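Side-chain contacts in methyltransferase WBDD (Escherichia coli, PDB 4AZS), which combines kinase and methyltransferase activities and regulates the chain length of the O antigen in Escherichia coli O9a: residues D340-L345 with E460-L465; S402-V407 with Y440-E445. All blocks are in the same frame, centred on the assembly; numbering follows the deposited sequence.

Interaction 1 (D340-L345 with E460-L465); sequences DREKIL and EKKAKL. With SO4 (sulfate ion), chain K.
A salt bridge at the N-terminal end of kinase-domain helix 341-357 joins E342, in the helix's first turn, to K462 in the 3-10 segment that follows helix 452-460. The two side chains approach from opposite directions, and K462 NZ lies 2.8 Å from E342 OE1, on that oxygen's syn lone pair; a weaker bond runs from K462 NZ to E342 OE2. The carboxylate is presented by a bend in the glutamate chain (chi2 63°), while the long lysine runs extended and turns at its last torsion (chi4 -54°) to bring NZ to it. W435 touches both partners. Beside the bridge, D340 is the N-cap: its OD1 accepts from K343 N at 3.3 Å, from above the carboxylate plane, and, weakly, from E342 N. A sulfate, probably from the crystallisation liquor, accepts hydrogen bonds from R341 N (to O3, 2.8 Å) and E342 N (to O2). Its O3 also lies over a face of the R341 guanidinium. The D340 carboxylate and the sulfate probably gain from the helix end, whereas E342 pairs with K462, whose buried ammonium is probably compensated by that carboxylate together with a cation-pi contact to F459 and a further hydrogen bond.

Interaction 2 (S402-V407 with Y440-E445); sequences SFFVFV and YAVWQE
The F404 ring points its CZ end at V442, while W443 comes to the same ring at a slant, bringing helix 397-410 up to helix 435-443. F404 and V442 reach for each other from opposite directions. V442 CG1 sits at the edge of the phenyl ring, near its plane, 3.5 Å from F404 CZ. That methyl lies anti to the valine's backbone N (chi1 172°), which directs it at the ring. The five-membered ring of W443 has its centre 5.5 Å from that of the F404 ring, with the planes at 42°, a geometry that is neither a stack nor a T-shaped pair. The nearest atoms of this pair are F404 CE2 and W443 NE1, 3.8 Å apart. Although the tryptophan's CB sets off to the side of the opposing helix, the torsions of the side chain (chi1 -91°) swing the NE1 corner of the indole back toward the phenylalanine.

A long flat side chain suits position 404, since the backbones stay well apart, with 10.1 Å between the CA atoms of F404 and V442. Beta-branched valine offers a compact methyl to the ring's end. L455 of helix 452-460 packs against both F404 and V442, and W443 meets W450 edge-to-face and W478 of the second subunit, so this core runs up to a subunit interface. The contact is held by dispersion and the exclusion of water; W443 NE1 is buried without a hydrogen-bond partner in the model, a probable cost, offset by the apolar packing around the indole.

Overall arrangement
From the N terminus, the chain passes the methyltransferase sheet and the five-stranded antiparallel sheet before reaching helix 341-357, where interaction 1 begins. It then runs through short strands to helix 397-410 and, by way of a partly unmodelled loop, to helix 435-443; interaction 2 closes this shorter loop. Helix 452-460 follows, and the turn after it completes interaction 1, so interaction 2 is nested within the larger loop. Their centres lie about 13 Å apart, and apolar side chains join them: L345 packs on F403, F406 and V407, and L465 on A441. Together they tie the helices at the far end of the kinase half into one bundle.

Interaction 1 (D340-L345 with E460-L465)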
# COMPACT_ATOMS: atom_id res chain seq x y z
N ASP A 340 -69.04 -5.36 -10.29
CA ASP A 340 -70.34 -5.76 -9.87
C ASP A 340 -70.21 -7.08 -9.11
O ASP A 340 -70.10 -8.15 -9.70
CB ASP A 340 -71.23 -5.89 -11.08
CG ASP A 340 -72.64 -6.14 -10.72
OD1 ASP A 340 -72.87 -6.70 -9.63
OD2 ASP A 340 -73.52 -5.79 -11.52
N ARG A 341 -70.21 -6.99 -7.79
CA ARG A 341 -69.97 -8.15 -6.94
C ARG A 341 -71.10 -9.19 -7.05
O ARG A 341 -70.87 -10.39 -6.97
CB ARG A 341 -69.73 -7.67 -5.51
CG ARG A 341 -68.41 -6.93 -5.41
CD ARG A 341 -68.18 -6.26 -4.06
NE ARG A 341 -68.97 -5.04 -3.93
CZ ARG A 341 -68.67 -3.89 -4.52
NH1 ARG A 341 -67.60 -3.77 -5.29
NH2 ARG A 341 -69.47 -2.84 -4.34
N GLU A 342 -72.30 -8.73 -7.33
CA GLU A 342 -73.42 -9.62 -7.53
C GLU A 342 -73.21 -10.54 -8.73
O GLU A 342 -73.51 -11.73 -8.70
CB GLU A 342 -74.68 -8.78 -7.73
CG GLU A 342 -75.94 -9.56 -7.98
CD GLU A 342 -76.35 -10.47 -6.82
OE1 GLU A 342 -75.97 -10.24 -5.64
OE2 GLU A 342 -77.08 -11.45 -7.10
N LYS A 343 -72.73 -9.96 -9.82
CA LYS A 343 -72.64 -10.69 -11.08
C LYS A 343 -71.43 -11.57 -11.04
O LYS A 343 -71.49 -12.71 -11.49
CB LYS A 343 -72.59 -9.73 -12.28
CG LYS A 343 -73.97 -9.19 -12.62
CD LYS A 343 -73.97 -8.30 -13.85
CE LYS A 343 -75.37 -7.75 -14.09
NZ LYS A 343 -75.64 -7.44 -15.52
N ILE A 344 -70.35 -11.06 -10.47
CA ILE A 344 -69.16 -11.85 -10.24
C ILE A 344 -69.45 -13.06 -9.36
O ILE A 344 -69.07 -14.20 -9.70
CB ILE A 344 -68.05 -10.97 -9.62
CG1 ILE A 344 -67.54 -10.03 -10.69
CG2 ILE A 344 -66.91 -11.83 -9.08
CD1 ILE A 344 -66.58 -8.98 -10.18
N LEU A 345 -70.11 -12.86 -8.23
CA LEU A 345 -70.38 -13.98 -7.31
C LEU A 345 -71.42 -14.94 -7.87
O LEU A 345 -71.27 -16.14 -7.79
CB LEU A 345 -70.84 -13.47 -5.95
CG LEU A 345 -69.73 -12.87 -5.12
CD1 LEU A 345 -70.28 -12.01 -3.99
CD2 LEU A 345 -68.81 -13.97 -4.59
N GLU A 460 -78.95 -17.01 -4.51
CA GLU A 460 -80.05 -16.55 -5.36
C GLU A 460 -81.29 -16.04 -4.62
O GLU A 460 -82.08 -15.27 -5.16
CB GLU A 460 -80.44 -17.69 -6.32
CG GLU A 460 -79.40 -17.87 -7.44
CD GLU A 460 -79.52 -19.20 -8.20
OE1 GLU A 460 -80.44 -20.00 -7.89
OE2 GLU A 460 -78.66 -19.45 -9.09
N LYS A 461 -81.49 -16.44 -3.38
CA LYS A 461 -82.67 -16.03 -2.66
C LYS A 461 -82.29 -15.10 -1.52
O LYS A 461 -83.08 -14.90 -0.60
CB LYS A 461 -83.37 -17.27 -2.11
CG LYS A 461 -83.79 -18.25 -3.20
CD LYS A 461 -85.02 -17.77 -3.97
CE LYS A 461 -85.32 -18.71 -5.12
NZ LYS A 461 -86.74 -18.68 -5.56
N LYS A 462 -81.07 -14.56 -1.56
CA LYS A 462 -80.57 -13.84 -0.40
C LYS A 462 -81.45 -12.64 -0.02
O LYS A 462 -81.57 -12.33 1.15
CB LYS A 462 -79.10 -13.42 -0.54
CG LYS A 462 -78.82 -12.48 -1.69
CD LYS A 462 -77.32 -12.26 -1.81
CE LYS A 462 -77.00 -11.37 -3.01
NZ LYS A 462 -77.61 -11.95 -4.24
N ALA A 463 -82.11 -12.00 -0.98
CA ALA A 463 -82.98 -10.86 -0.66
C ALA A 463 -84.18 -11.26 0.21
O ALA A 463 -84.75 -10.42 0.86
CB ALA A 463 -83.44 -10.15 -1.92
N LYS A 464 -84.52 -12.54 0.25
CA LYS A 464 -85.66 -13.00 1.01
C LYS A 464 -85.29 -13.49 2.41
O LYS A 464 -86.17 -13.77 3.22
CB LYS A 464 -86.33 -14.17 0.27
CG LYS A 464 -86.73 -13.85 -1.18
CD LYS A 464 -87.94 -14.66 -1.63
CE LYS A 464 -87.66 -16.16 -1.64
NZ LYS A 464 -88.86 -17.00 -1.34
N LEU A 465 -84.00 -13.67 2.67
CA LEU A 465 -83.59 -14.35 3.87
C LEU A 465 -83.70 -13.42 5.06
O LEU A 465 -83.60 -12.20 4.91
CB LEU A 465 -82.16 -14.82 3.74
CG LEU A 465 -81.92 -15.90 2.70
CD1 LEU A 465 -80.43 -16.13 2.61
CD2 LEU A 465 -82.66 -17.17 3.05
S SO4 K . -72.27 -4.65 -6.03
O1 SO4 K . -72.17 -4.58 -4.56
O2 SO4 K . -72.94 -5.93 -6.42
O3 SO4 K . -70.86 -4.52 -6.53
O4 SO4 K . -73.12 -3.58 -6.59

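Interaction 2 (S402-V407 with Y440-E445)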
# COMPACT_ATOMS: atom_id res chain seq x y z
N SER A 402 -63.65 -21.12 3.14
CA SER A 402 -62.79 -20.19 2.39
C SER A 402 -63.60 -19.32 1.44
O SER A 402 -63.32 -18.14 1.26
CB SER A 402 -61.76 -20.94 1.58
OG SER A 402 -62.47 -21.72 0.68
N PHE A 403 -64.63 -19.90 0.83
CA PHE A 403 -65.38 -19.11 -0.11
C PHE A 403 -65.98 -17.89 0.60
O PHE A 403 -66.26 -16.86 -0.03
CB PHE A 403 -66.44 -19.93 -0.82
CG PHE A 403 -67.02 -19.21 -2.00
CD1 PHE A 403 -66.39 -19.25 -3.24
CD2 PHE A 403 -68.14 -18.42 -1.86
CE1 PHE A 403 -66.88 -18.56 -4.32
CE2 PHE A 403 -68.65 -17.73 -2.95
CZ PHE A 403 -68.01 -17.79 -4.18
N PHE A 404 -66.17 -17.99 1.92
CA PHE A 404 -66.68 -16.85 2.67
C PHE A 404 -65.63 -15.78 2.80
O PHE A 404 -65.94 -14.59 2.81
CB PHE A 404 -67.13 -17.27 4.07
CG PHE A 404 -68.29 -18.21 4.06
CD1 PHE A 404 -69.43 -17.92 3.31
CD2 PHE A 404 -68.26 -19.37 4.82
CE1 PHE A 404 -70.51 -18.77 3.30
CE2 PHE A 404 -69.35 -20.23 4.83
CZ PHE A 404 -70.46 -19.94 4.06
N VAL A 405 -64.39 -16.21 2.92
CA VAL A 405 -63.28 -15.30 3.00
C VAL A 405 -63.13 -14.56 1.66
O VAL A 405 -63.19 -13.32 1.62
CB VAL A 405 -61.98 -16.02 3.40
CG1 VAL A 405 -60.82 -15.05 3.40
CG2 VAL A 405 -62.14 -16.66 4.78
N PHE A 406 -62.97 -15.33 0.59
CA PHE A 406 -63.09 -14.79 -0.78
C PHE A 406 -64.17 -13.71 -0.81
O PHE A 406 -63.91 -12.58 -1.25
CB PHE A 406 -63.44 -15.90 -1.79
CG PHE A 406 -63.60 -15.41 -3.22
CD1 PHE A 406 -62.51 -14.98 -3.95
CD2 PHE A 406 -64.83 -15.43 -3.84
CE1 PHE A 406 -62.65 -14.56 -5.26
CE2 PHE A 406 -64.97 -15.01 -5.16
CZ PHE A 406 -63.88 -14.57 -5.87
N VAL A 407 -65.36 -14.04 -0.34
CA VAL A 407 -66.49 -13.10 -0.43
C VAL A 407 -66.14 -11.84 0.34
O VAL A 407 -66.37 -10.72 -0.14
CB VAL A 407 -67.80 -13.67 0.14
CG1 VAL A 407 -68.78 -12.55 0.46
CG2 VAL A 407 -68.41 -14.66 -0.85
N TYR A 440 -75.30 -15.78 7.10
CA TYR A 440 -75.91 -16.19 8.34
C TYR A 440 -76.75 -17.42 8.06
O TYR A 440 -76.75 -18.34 8.85
CB TYR A 440 -76.72 -15.06 9.00
CG TYR A 440 -77.39 -15.47 10.27
CD1 TYR A 440 -78.63 -16.03 10.24
CD2 TYR A 440 -76.78 -15.30 11.52
CE1 TYR A 440 -79.28 -16.44 11.39
CE2 TYR A 440 -77.42 -15.72 12.69
CZ TYR A 440 -78.67 -16.29 12.60
OH TYR A 440 -79.38 -16.75 13.70
N ALA A 441 -77.46 -17.47 6.93
CA ALA A 441 -78.31 -18.63 6.66
C ALA A 441 -77.47 -19.85 6.50
O ALA A 441 -77.84 -20.92 6.93
CB ALA A 441 -79.19 -18.43 5.43
N VAL A 442 -76.31 -19.71 5.90
CA VAL A 442 -75.50 -20.87 5.65
C VAL A 442 -75.03 -21.42 6.96
O VAL A 442 -75.02 -22.65 7.17
CB VAL A 442 -74.27 -20.58 4.79
CG1 VAL A 442 -73.38 -21.81 4.73
CG2 VAL A 442 -74.66 -20.14 3.41
N TRP A 443 -74.64 -20.51 7.85
CA TRP A 443 -74.14 -20.90 9.15
C TRP A 443 -75.15 -21.59 10.02
O TRP A 443 -74.77 -22.32 10.88
CB TRP A 443 -73.51 -19.72 9.90
CG TRP A 443 -72.04 -19.63 9.60
CD1 TRP A 443 -71.44 -19.16 8.42
CD2 TRP A 443 -70.92 -20.06 10.44
NE1 TRP A 443 -70.07 -19.25 8.48
CE2 TRP A 443 -69.68 -19.77 9.67
CE3 TRP A 443 -70.81 -20.62 11.70
CZ2 TRP A 443 -68.43 -20.06 10.17
CZ3 TRP A 443 -69.53 -20.89 12.19
CH2 TRP A 443 -68.37 -20.61 11.44
N GLN A 444 -76.45 -21.40 9.77
CA GLN A 444 -77.48 -22.08 10.56
C GLN A 444 -77.73 -23.50 10.05
O GLN A 444 -78.54 -24.20 10.62
CB GLN A 444 -78.80 -21.33 10.49
CG GLN A 444 -78.72 -19.92 11.02
CD GLN A 444 -77.98 -19.88 12.34
OE1 GLN A 444 -78.35 -20.58 13.29
NE2 GLN A 444 -76.90 -19.14 12.38
N GLU A 445 -77.10 -23.88 8.95
CA GLU A 445 -77.28 -25.20 8.37
C GLU A 445 -76.40 -26.24 9.04
O GLU A 445 -75.22 -26.01 9.29
CB GLU A 445 -76.88 -25.20 6.90
CG GLU A 445 -77.80 -24.39 6.02
CD GLU A 445 -79.09 -25.06 5.73
OE1 GLU A 445 -79.24 -26.26 6.04
OE2 GLU A 445 -79.93 -24.41 5.08